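Local coordinates for protein KLLA0E08119p (Kluyveromyces lactis, PDB 3VA7) that probably catalyses the ATP- and biotin-dependent carboxylation of urea to urea-1-carboxylate, this chain holding the biotin carboxylase, carboxyltransferase and biotin carrier parts, at residues R149-R154 and G291-Y296; D797-N802 and G806-L811; K976-S981 and H1006-T1011; P599-S604 and W1054-I1059. All blocks are in the same frame, centred on the assembly; numbering follows the deposited sequence.

Contact 1 (R149-R154 and G291-Y296); sequences REIAER and GSLLKY
Leu293 stands with CG anti to its backbone N (chi1 -174°), which carries its isobutyl group off the last turn of one helix toward Ile151 on another. Ile151 presents its CG2 branch to it, and the two aliphatic groups meet at a slant. The modelled separation of Ile151 CG2 and Leu293 CD2, 3.0 Å, is too short for two carbons and is doubtful in detail; the neighbourhood is apolar packing all the same. Leu294 adds its branch point, CG, which lies 4.1 Å from Ile151 CG2, the two side chains running about at right angles. Arg154, one turn further along its helix, bends at chi3 (58°) and brings a face of its guanidinium over Leu293. There Leu293 CD2 sits 3.8 Å from Arg154 NH2, displaced toward the rim of the flat group, a contact of methyl and plane with no polar partner across the interface. Just behind Leu293 the chain leaves its helix in a Schellman motif: Lys295 has positive phi, and the amides of Lys295 and Tyr296 bond back to the carbonyls of Ser292 and Gly291. In the ATP-binding region of the biotin carboxylase part, the end of helix 277-293 is thus laid against helix 147-154. Helix 136-143 packs against both, with Lys141 touching Ile151 and both Ala138 and Leu142 touching Leu294, while Tyr296 pairs through its backbone with Gly245, beside strand 235-244.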
# COMPACT_ATOMS: atom_id res chain seq x y z
N ARG A 149 34.80 26.85 -29.26
CA ARG A 149 36.19 26.50 -29.51
C ARG A 149 37.10 27.72 -29.73
O ARG A 149 38.22 27.75 -29.20
CB ARG A 149 36.30 25.45 -30.63
CG ARG A 149 36.18 23.99 -30.13
CD ARG A 149 37.51 23.21 -30.29
NE ARG A 149 37.48 21.83 -29.76
CZ ARG A 149 38.46 20.93 -29.90
NH1 ARG A 149 39.57 21.25 -30.58
NH2 ARG A 149 38.34 19.70 -29.38
N GLU A 150 36.63 28.73 -30.45
CA GLU A 150 37.42 29.96 -30.68
C GLU A 150 37.80 30.68 -29.39
O GLU A 150 39.00 30.97 -29.17
CB GLU A 150 36.73 30.95 -31.63
CG GLU A 150 35.75 30.30 -32.58
CD GLU A 150 35.86 30.80 -34.01
OE1 GLU A 150 35.90 29.93 -34.92
OE2 GLU A 150 35.91 32.04 -34.22
N ILE A 151 36.78 30.97 -28.56
CA ILE A 151 36.95 31.61 -27.24
C ILE A 151 38.00 30.86 -26.44
O ILE A 151 38.92 31.47 -25.87
CB ILE A 151 35.66 31.63 -26.35
CG1 ILE A 151 34.36 31.61 -27.16
CG2 ILE A 151 35.71 32.83 -25.39
CD1 ILE A 151 33.58 32.94 -27.18
N ALA A 152 37.85 29.54 -26.41
CA ALA A 152 38.81 28.67 -25.74
C ALA A 152 40.24 28.88 -26.26
O ALA A 152 41.17 29.08 -25.48
CB ALA A 152 38.38 27.22 -25.88
N GLU A 153 40.38 28.87 -27.58
CA GLU A 153 41.65 29.13 -28.26
C GLU A 153 42.25 30.48 -27.82
O GLU A 153 43.35 30.51 -27.22
CB GLU A 153 41.45 29.08 -29.79
CG GLU A 153 42.61 29.65 -30.62
CD GLU A 153 43.03 28.74 -31.77
OE1 GLU A 153 43.75 29.23 -32.68
OE2 GLU A 153 42.65 27.54 -31.77
N ARG A 154 41.51 31.55 -28.11
CA ARG A 154 41.83 32.91 -27.68
C ARG A 154 42.16 32.99 -26.19
O ARG A 154 43.00 33.79 -25.79
CB ARG A 154 40.68 33.86 -28.01
CG ARG A 154 40.61 34.29 -29.46
CD ARG A 154 39.23 34.75 -29.81
NE ARG A 154 38.82 35.85 -28.95
CZ ARG A 154 37.56 36.20 -28.73
NH1 ARG A 154 36.55 35.55 -29.30
NH2 ARG A 154 37.30 37.22 -27.91
N GLY A 291 36.90 32.52 -18.42
CA GLY A 291 35.83 33.21 -17.77
C GLY A 291 36.00 34.72 -17.82
O GLY A 291 35.01 35.45 -17.97
N SER A 292 37.25 35.17 -17.64
CA SER A 292 37.62 36.59 -17.76
C SER A 292 37.34 37.17 -19.16
O SER A 292 36.67 38.19 -19.30
CB SER A 292 39.07 36.80 -17.40
OG SER A 292 39.16 36.95 -16.02
N LEU A 293 37.85 36.50 -20.19
CA LEU A 293 37.66 36.90 -21.54
C LEU A 293 36.18 37.15 -21.81
O LEU A 293 35.83 38.19 -22.39
CB LEU A 293 38.16 35.79 -22.44
CG LEU A 293 38.13 36.20 -23.90
CD1 LEU A 293 39.51 36.83 -24.18
CD2 LEU A 293 37.79 34.99 -24.85
N LEU A 294 35.31 36.21 -21.40
CA LEU A 294 33.87 36.43 -21.62
C LEU A 294 33.22 37.56 -20.77
O LEU A 294 32.08 37.98 -21.04
CB LEU A 294 33.10 35.14 -21.38
CG LEU A 294 33.18 33.98 -22.38
CD1 LEU A 294 33.34 32.67 -21.69
CD2 LEU A 294 31.92 33.96 -23.24
N LYS A 295 33.95 38.07 -19.75
CA LYS A 295 33.29 38.85 -18.71
C LYS A 295 32.15 37.95 -18.18
O LYS A 295 30.98 38.36 -18.04
CB LYS A 295 32.75 40.20 -19.24
CG LYS A 295 33.54 41.43 -18.87
CD LYS A 295 34.31 42.01 -20.01
CE LYS A 295 35.08 43.32 -19.65
NZ LYS A 295 34.34 44.60 -19.86
N TYR A 296 32.49 36.69 -17.96
CA TYR A 296 31.49 35.75 -17.48
C TYR A 296 30.84 36.18 -16.13
O TYR A 296 31.53 36.68 -15.23
CB TYR A 296 32.05 34.35 -17.40
CG TYR A 296 30.97 33.29 -17.28
CD1 TYR A 296 30.57 32.55 -18.39
CD2 TYR A 296 30.38 33.00 -16.01
CE1 TYR A 296 29.59 31.57 -18.27
CE2 TYR A 296 29.42 32.01 -15.88
CZ TYR A 296 29.02 31.30 -17.02
OH TYR A 296 28.06 30.33 -16.91

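Contact 2 (D797-N802 and G806-L811); sequences DKSIDN and GSLLEL
Ser799 and Ser807 point their CB atoms at each other across a sharp return of the chain, and their hydroxyls come together at 3.4 Å, OG to OG, in what is at most a weak hydrogen bond. Each hydroxyl has another partner: Ser799 OG bonds to the carbonyl of Ser795 one helical turn back, and Ser807 OG has the carbonyl of Glu804 within hydrogen-bonding range. Ser807 holds OG between its backbone N and its carbonyl carbon (chi1 60°), which puts the oxygen 3.5 Å from Ser799 CA, against the helix backbone. Ser799 OG in turn lies over the peptide that joins Ser807 to Leu808. It is 3.3 Å from Leu808 N, but the angle is too poor for a bond. The Leu808 side chain touches Ser799 OG through CB, at 3.5 Å, and its branch leads on to Tyr512 of helix 511-520, which Ser799 touches too. Small side chains let the loop pass close, with the two serine CA atoms 5.4 Å apart. The whole is a helix followed by a tight reversal: the last turns of helix 786-802, which also carries the sodium-site residue Arg790, are covered by their own outgoing chain.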
# COMPACT_ATOMS: atom_id res chain seq x y z
N ASP A 797 2.98 -27.46 15.25
CA ASP A 797 4.13 -26.77 15.72
C ASP A 797 5.30 -27.73 15.99
O ASP A 797 6.44 -27.42 15.66
CB ASP A 797 3.77 -25.93 16.95
CG ASP A 797 2.77 -24.79 16.63
OD1 ASP A 797 2.41 -24.60 15.47
OD2 ASP A 797 2.34 -24.08 17.55
N LYS A 798 5.02 -28.90 16.57
CA LYS A 798 6.07 -29.87 16.84
C LYS A 798 6.62 -30.42 15.55
O LYS A 798 7.82 -30.69 15.45
CB LYS A 798 5.62 -31.05 17.74
CG LYS A 798 5.15 -30.68 19.16
CD LYS A 798 6.24 -29.97 20.04
CE LYS A 798 7.04 -31.00 20.89
NZ LYS A 798 6.15 -32.09 21.52
N SER A 799 5.75 -30.58 14.57
CA SER A 799 6.15 -31.08 13.27
C SER A 799 7.09 -30.07 12.68
O SER A 799 8.17 -30.43 12.25
CB SER A 799 4.95 -31.30 12.39
OG SER A 799 4.16 -32.35 12.93
N ILE A 800 6.73 -28.80 12.71
CA ILE A 800 7.63 -27.82 12.16
C ILE A 800 8.90 -27.61 12.94
O ILE A 800 9.95 -27.38 12.35
CB ILE A 800 6.93 -26.51 11.83
CG1 ILE A 800 6.42 -26.59 10.40
CG2 ILE A 800 7.88 -25.31 11.89
CD1 ILE A 800 5.11 -27.07 10.38
N ASP A 801 8.83 -27.69 14.26
CA ASP A 801 9.98 -27.33 15.10
C ASP A 801 11.08 -28.37 15.15
O ASP A 801 12.26 -28.02 15.18
CB ASP A 801 9.56 -27.00 16.54
CG ASP A 801 8.89 -25.62 16.67
OD1 ASP A 801 8.18 -25.41 17.69
OD2 ASP A 801 9.08 -24.75 15.78
N ASN A 802 10.68 -29.63 15.18
CA ASN A 802 11.65 -30.72 15.31
C ASN A 802 11.93 -31.33 13.95
O ASN A 802 13.10 -31.65 13.65
CB ASN A 802 11.14 -31.79 16.28
CG ASN A 802 10.91 -31.26 17.70
OD1 ASN A 802 11.60 -30.33 18.17
ND2 ASN A 802 9.95 -31.86 18.39
N GLY A 806 6.33 -38.77 12.00
CA GLY A 806 5.28 -39.25 12.90
C GLY A 806 4.63 -38.23 13.83
O GLY A 806 3.68 -38.57 14.55
N SER A 807 5.12 -36.98 13.83
CA SER A 807 4.59 -35.99 14.80
C SER A 807 3.35 -35.17 14.38
O SER A 807 2.81 -34.44 15.19
CB SER A 807 5.70 -35.12 15.41
OG SER A 807 6.40 -34.37 14.43
N LEU A 808 2.84 -35.37 13.17
CA LEU A 808 1.68 -34.65 12.68
C LEU A 808 0.41 -35.42 12.91
O LEU A 808 0.27 -36.54 12.43
CB LEU A 808 1.81 -34.33 11.17
CG LEU A 808 0.59 -33.71 10.41
CD1 LEU A 808 0.43 -32.21 10.74
CD2 LEU A 808 0.60 -33.94 8.89
N LEU A 809 -0.54 -34.80 13.60
CA LEU A 809 -1.84 -35.37 13.79
C LEU A 809 -2.81 -34.75 12.83
O LEU A 809 -2.68 -33.58 12.51
CB LEU A 809 -2.30 -35.05 15.19
CG LEU A 809 -2.05 -36.16 16.17
CD1 LEU A 809 -1.34 -35.56 17.37
CD2 LEU A 809 -3.41 -36.75 16.53
N GLU A 810 -3.77 -35.53 12.36
CA GLU A 810 -4.76 -35.08 11.41
C GLU A 810 -6.09 -35.62 11.84
O GLU A 810 -6.17 -36.58 12.61
CB GLU A 810 -4.45 -35.55 9.99
CG GLU A 810 -3.35 -34.76 9.28
CD GLU A 810 -3.33 -34.99 7.77
OE1 GLU A 810 -3.00 -36.15 7.35
OE2 GLU A 810 -3.62 -34.00 7.01
N LEU A 811 -7.15 -34.97 11.36
CA LEU A 811 -8.52 -35.42 11.51
C LEU A 811 -8.63 -36.95 11.36
O LEU A 811 -8.04 -37.56 10.44
CB LEU A 811 -9.36 -34.72 10.44
CG LEU A 811 -10.68 -34.10 10.88
CD1 LEU A 811 -10.43 -33.22 12.08
CD2 LEU A 811 -11.36 -33.31 9.78

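Contact 3 (K976-S981 and H1006-T1011); sequences KNMLYS and HRYLGT
Over one face of the Tyr1008 ring lies the carbonyl O of His1006, nearly above the centre and 4.1 Å from the plane, while Met978 comes to the same ring obliquely from the opposing helix. The imidazole of His1006 meets Met978 at a slant too, through Met978 CB, 3.9 Å from His1006 CD2; at its edge, in the ring plane, a water stands 3.0 Å from His1006 NE2. Met978 touches both rings, which lie on two sides of it about at right angles as seen from its sulfur. Its CG sits in the crowded position between backbone N and carbonyl carbon (chi1 89°), and a bend at chi2 (81°) swings the thioether along the phenol, the two running antiparallel alongside one another. Met978 CG thereby lies beside Tyr1008 CE2, and the terminal CE is 3.7 Å from Tyr1008 CD2. The sulfur, SD, stands 5.2 Å from the centroids of both the His1006 and the Tyr1008 rings. The water hydrogen-bonded to His1006 also reaches Ser981 OG in a weak bond, and that hydroxyl donates to Asn977 O (2.9 Å) from above the carbonyl plane. An alanine in place of Tyr1008 would take away one of the two rings against which the thioether rests and is likely to leave it freer to turn. Asn968 and Ile970 also touch Tyr1008, and Gly1010 pairs with Leu721 of the preceding carboxyltransferase region. This is a Met-aromatic contact, packing the last turn of helix 972-979 against an extended loop of the C and D part of the carboxyltransferase domain.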
# COMPACT_ATOMS: atom_id res chain seq x y z
N LYS A 976 -31.19 12.12 3.55
CA LYS A 976 -30.05 12.96 3.28
C LYS A 976 -29.87 13.94 4.44
O LYS A 976 -28.77 14.16 4.87
CB LYS A 976 -30.20 13.68 1.95
CG LYS A 976 -29.06 14.60 1.60
CD LYS A 976 -29.31 15.40 0.29
CE LYS A 976 -30.07 16.69 0.58
NZ LYS A 976 -30.68 17.31 -0.64
N ASN A 977 -30.96 14.49 4.98
CA ASN A 977 -30.88 15.45 6.06
C ASN A 977 -30.28 14.85 7.30
O ASN A 977 -29.53 15.55 8.00
CB ASN A 977 -32.24 16.03 6.45
CG ASN A 977 -32.81 16.98 5.41
OD1 ASN A 977 -32.07 17.60 4.60
ND2 ASN A 977 -34.16 17.11 5.43
N MET A 978 -30.62 13.59 7.62
CA MET A 978 -30.07 13.05 8.84
C MET A 978 -28.60 12.79 8.68
O MET A 978 -27.84 13.11 9.60
CB MET A 978 -30.83 11.89 9.43
CG MET A 978 -30.45 10.60 8.96
SD MET A 978 -28.98 9.87 9.71
CE MET A 978 -29.23 8.25 9.02
N LEU A 979 -28.17 12.32 7.51
CA LEU A 979 -26.75 12.16 7.32
C LEU A 979 -25.95 13.44 7.57
O LEU A 979 -24.77 13.38 8.00
CB LEU A 979 -26.47 11.64 5.93
CG LEU A 979 -27.02 10.23 5.76
CD1 LEU A 979 -27.24 10.01 4.32
CD2 LEU A 979 -25.97 9.25 6.33
N TYR A 980 -26.58 14.59 7.35
CA TYR A 980 -25.87 15.86 7.55
C TYR A 980 -26.24 16.53 8.87
O TYR A 980 -25.85 17.67 9.11
CB TYR A 980 -26.14 16.82 6.38
CG TYR A 980 -25.57 16.39 5.06
CD1 TYR A 980 -24.21 16.21 4.92
CD2 TYR A 980 -26.38 16.17 3.96
CE1 TYR A 980 -23.66 15.86 3.73
CE2 TYR A 980 -25.84 15.82 2.75
CZ TYR A 980 -24.45 15.66 2.62
OH TYR A 980 -23.82 15.28 1.41
N SER A 981 -27.03 15.88 9.72
CA SER A 981 -27.22 16.47 11.06
C SER A 981 -26.94 15.53 12.25
O SER A 981 -26.90 15.95 13.37
CB SER A 981 -28.61 17.15 11.18
OG SER A 981 -29.61 16.26 10.81
N HIS A 1006 -32.49 9.44 15.03
CA HIS A 1006 -31.73 9.38 13.80
C HIS A 1006 -31.49 7.96 13.42
O HIS A 1006 -30.73 7.66 12.51
CB HIS A 1006 -30.45 10.15 13.91
CG HIS A 1006 -30.63 11.61 13.74
ND1 HIS A 1006 -29.71 12.53 14.19
CD2 HIS A 1006 -31.64 12.32 13.19
CE1 HIS A 1006 -30.14 13.74 13.91
NE2 HIS A 1006 -31.31 13.64 13.30
N ARG A 1007 -32.18 7.07 14.12
CA ARG A 1007 -31.89 5.66 13.96
C ARG A 1007 -33.01 5.10 13.19
O ARG A 1007 -34.11 5.03 13.69
CB ARG A 1007 -31.70 4.96 15.30
CG ARG A 1007 -30.62 5.58 16.09
CD ARG A 1007 -30.58 5.12 17.52
NE ARG A 1007 -29.55 5.86 18.23
CZ ARG A 1007 -29.34 5.79 19.55
NH1 ARG A 1007 -30.09 5.00 20.32
NH2 ARG A 1007 -28.38 6.55 20.12
N TYR A 1008 -32.69 4.67 11.98
CA TYR A 1008 -33.62 4.22 10.97
C TYR A 1008 -33.58 2.71 10.84
O TYR A 1008 -32.50 2.07 10.99
CB TYR A 1008 -33.19 4.88 9.67
CG TYR A 1008 -33.45 6.40 9.65
CD1 TYR A 1008 -34.44 6.95 10.46
CD2 TYR A 1008 -32.76 7.26 8.77
CE1 TYR A 1008 -34.73 8.29 10.46
CE2 TYR A 1008 -33.06 8.64 8.72
CZ TYR A 1008 -34.05 9.16 9.59
OH TYR A 1008 -34.42 10.52 9.63
N LEU A 1009 -34.73 2.10 10.58
CA LEU A 1009 -34.75 0.69 10.22
C LEU A 1009 -34.00 0.47 8.89
O LEU A 1009 -33.74 1.41 8.13
CB LEU A 1009 -36.17 0.26 10.07
CG LEU A 1009 -37.14 0.21 11.27
CD1 LEU A 1009 -38.44 -0.42 10.77
CD2 LEU A 1009 -36.56 -0.64 12.44
N GLY A 1010 -33.66 -0.77 8.58
CA GLY A 1010 -32.86 -1.03 7.39
C GLY A 1010 -32.55 -2.49 7.33
O GLY A 1010 -33.28 -3.30 7.92
N THR A 1011 -31.48 -2.85 6.65
CA THR A 1011 -31.04 -4.22 6.60
C THR A 1011 -29.68 -4.20 5.91
O THR A 1011 -29.32 -3.24 5.24
CB THR A 1011 -31.97 -5.16 5.78
OG1 THR A 1011 -31.48 -6.50 5.86
CG2 THR A 1011 -31.99 -4.81 4.26
O HOH W 1 -31.71 16.55 13.58

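Contact 4 (P599-S604 and W1054-I1059); sequences PEYLGS and WDKLVI
Tyr601 reaches out of its loop with CG anti to the backbone N (chi1 177°), and its hydroxyl donates to the carbonyl of Lys1056. The bond is 2.8 Å from Tyr601 OH to Lys1056 O, lies in the carbonyl plane and uses a lone pair, at a C=O...O angle of 119°; the acceptor stands at the edge of the phenol, near its plane. Trp1054 arrives from the opposite direction, bringing the benzo end of the indole up to the phenol: Trp1054 CZ2 is 3.4 Å from Tyr601 OH. Lys1056 slants past the same hydroxyl, its CG 3.5 Å from Tyr601 OH. The lysine chain then bends at chi3 (94°), and its NZ is hydrogen-bonded to Asn612 O. Leu602 has a double role: its CG lies over the rim of one face of the Tyr601 ring, while its CD1 approaches the edge of the indole, 4.2 Å from Trp1054 CH2. A phenylalanine at Tyr601 would keep the ring but would probably leave the Lys1056 carbonyl without this donor. Both strips of chain are turns. Tyr601 to Ser604 is a type I' turn with paired ends, its Tyr601 carbonyl also bound by Arg495; Asp1055 to Val1058 is a type I turn, after which Ile1059 N bonds to Asp1055 OD1. The loop between strands 587-592 and 626-628 thus meets the loop between strands 1045-1049 and 1075-1081, joining the A and B part of the carboxyltransferase domain to the C and D part.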
# COMPACT_ATOMS: atom_id res chain seq x y z
N PRO A 599 10.42 -4.45 2.68
CA PRO A 599 10.24 -3.76 3.99
C PRO A 599 9.01 -4.24 4.80
O PRO A 599 8.02 -4.66 4.19
CB PRO A 599 10.11 -2.28 3.60
CG PRO A 599 9.65 -2.31 2.10
CD PRO A 599 10.27 -3.55 1.51
N GLU A 600 9.10 -4.22 6.13
CA GLU A 600 7.94 -4.48 6.95
C GLU A 600 6.94 -3.32 6.90
O GLU A 600 7.32 -2.16 6.69
CB GLU A 600 8.31 -4.67 8.42
CG GLU A 600 9.38 -5.73 8.72
CD GLU A 600 9.60 -5.88 10.22
OE1 GLU A 600 10.14 -4.94 10.84
OE2 GLU A 600 9.23 -6.93 10.80
N TYR A 601 5.66 -3.63 7.12
CA TYR A 601 4.66 -2.63 7.41
C TYR A 601 3.85 -3.21 8.57
O TYR A 601 3.37 -4.37 8.52
CB TYR A 601 3.78 -2.34 6.17
CG TYR A 601 2.65 -1.34 6.42
CD1 TYR A 601 2.91 0.02 6.51
CD2 TYR A 601 1.31 -1.77 6.58
CE1 TYR A 601 1.88 0.92 6.77
CE2 TYR A 601 0.27 -0.86 6.83
CZ TYR A 601 0.57 0.48 6.93
OH TYR A 601 -0.42 1.39 7.17
N LEU A 602 3.71 -2.41 9.62
CA LEU A 602 3.02 -2.86 10.83
C LEU A 602 3.46 -4.24 11.37
O LEU A 602 2.65 -5.05 11.82
CB LEU A 602 1.50 -2.81 10.63
CG LEU A 602 0.88 -1.42 10.64
CD1 LEU A 602 -0.56 -1.57 10.30
CD2 LEU A 602 1.07 -0.64 12.01
N GLY A 603 4.76 -4.50 11.34
CA GLY A 603 5.33 -5.66 11.98
C GLY A 603 5.59 -6.85 11.07
O GLY A 603 6.19 -7.84 11.49
N SER A 604 5.13 -6.77 9.83
CA SER A 604 5.09 -7.94 8.95
C SER A 604 5.36 -7.56 7.51
O SER A 604 4.99 -6.47 7.04
CB SER A 604 3.71 -8.59 8.99
OG SER A 604 3.61 -9.50 7.92
N TRP A 1054 -8.55 5.95 6.84
CA TRP A 1054 -7.29 5.21 7.02
C TRP A 1054 -6.18 5.86 6.24
O TRP A 1054 -6.29 6.01 5.04
CB TRP A 1054 -7.46 3.80 6.52
CG TRP A 1054 -6.20 2.99 6.40
CD1 TRP A 1054 -5.38 2.85 5.29
CD2 TRP A 1054 -5.63 2.14 7.43
NE1 TRP A 1054 -4.35 1.96 5.58
CE2 TRP A 1054 -4.48 1.53 6.88
CE3 TRP A 1054 -5.99 1.86 8.77
CZ2 TRP A 1054 -3.66 0.67 7.63
CZ3 TRP A 1054 -5.19 0.97 9.50
CH2 TRP A 1054 -4.04 0.38 8.92
N ASP A 1055 -5.10 6.22 6.90
CA ASP A 1055 -4.03 7.00 6.30
C ASP A 1055 -2.81 6.06 6.32
O ASP A 1055 -1.96 6.09 7.24
CB ASP A 1055 -3.87 8.29 7.13
CG ASP A 1055 -2.64 9.13 6.77
OD1 ASP A 1055 -1.87 8.76 5.84
OD2 ASP A 1055 -2.42 10.17 7.47
N LYS A 1056 -2.75 5.18 5.33
CA LYS A 1056 -1.71 4.11 5.30
C LYS A 1056 -0.30 4.57 5.72
O LYS A 1056 0.40 3.92 6.47
CB LYS A 1056 -1.63 3.50 3.90
CG LYS A 1056 -0.66 2.38 3.83
CD LYS A 1056 -0.66 1.81 2.46
CE LYS A 1056 0.41 2.43 1.60
NZ LYS A 1056 0.07 2.19 0.19
N LEU A 1057 0.12 5.70 5.20
CA LEU A 1057 1.45 6.18 5.48
C LEU A 1057 1.44 7.29 6.55
O LEU A 1057 2.47 7.97 6.76
CB LEU A 1057 2.05 6.72 4.19
CG LEU A 1057 2.05 5.78 2.98
CD1 LEU A 1057 2.67 6.48 1.71
CD2 LEU A 1057 2.81 4.57 3.34
N VAL A 1058 0.29 7.51 7.20
CA VAL A 1058 0.24 8.52 8.26
C VAL A 1058 0.83 9.87 7.78
O VAL A 1058 1.60 10.49 8.50
CB VAL A 1058 1.01 8.05 9.55
CG1 VAL A 1058 0.63 8.92 10.78
CG2 VAL A 1058 0.69 6.61 9.88
N ILE A 1059 0.48 10.29 6.57
CA ILE A 1059 0.96 11.53 6.04
C ILE A 1059 -0.15 12.61 6.05
O ILE A 1059 0.04 13.75 5.61
CB ILE A 1059 1.49 11.36 4.56
CG1 ILE A 1059 0.51 10.58 3.69
CG2 ILE A 1059 2.90 10.71 4.46
CD1 ILE A 1059 0.64 10.96 2.22

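Contact 1 stands apart in the biotin carboxylase portion, its centre 56 Å from that of contact 4 and about 80 Å from those of contacts 2 and 3. Contact 4 lies about 8 Å from the centre of the chain in space and closes a loop of some 450 residues within which contacts 2 and 3 are nested, each 34 Å from it between centres; the centres of contacts 2 and 3 are 53 Å apart. None touches another. The urea and the biotin carried on Lys1202 lie in the carboxyltransferase part. The Trp1054 side chain of contact 4 is about 14 Å from the urea, and the Lys798 side chain of contact 2 about 13 Å from the sodium.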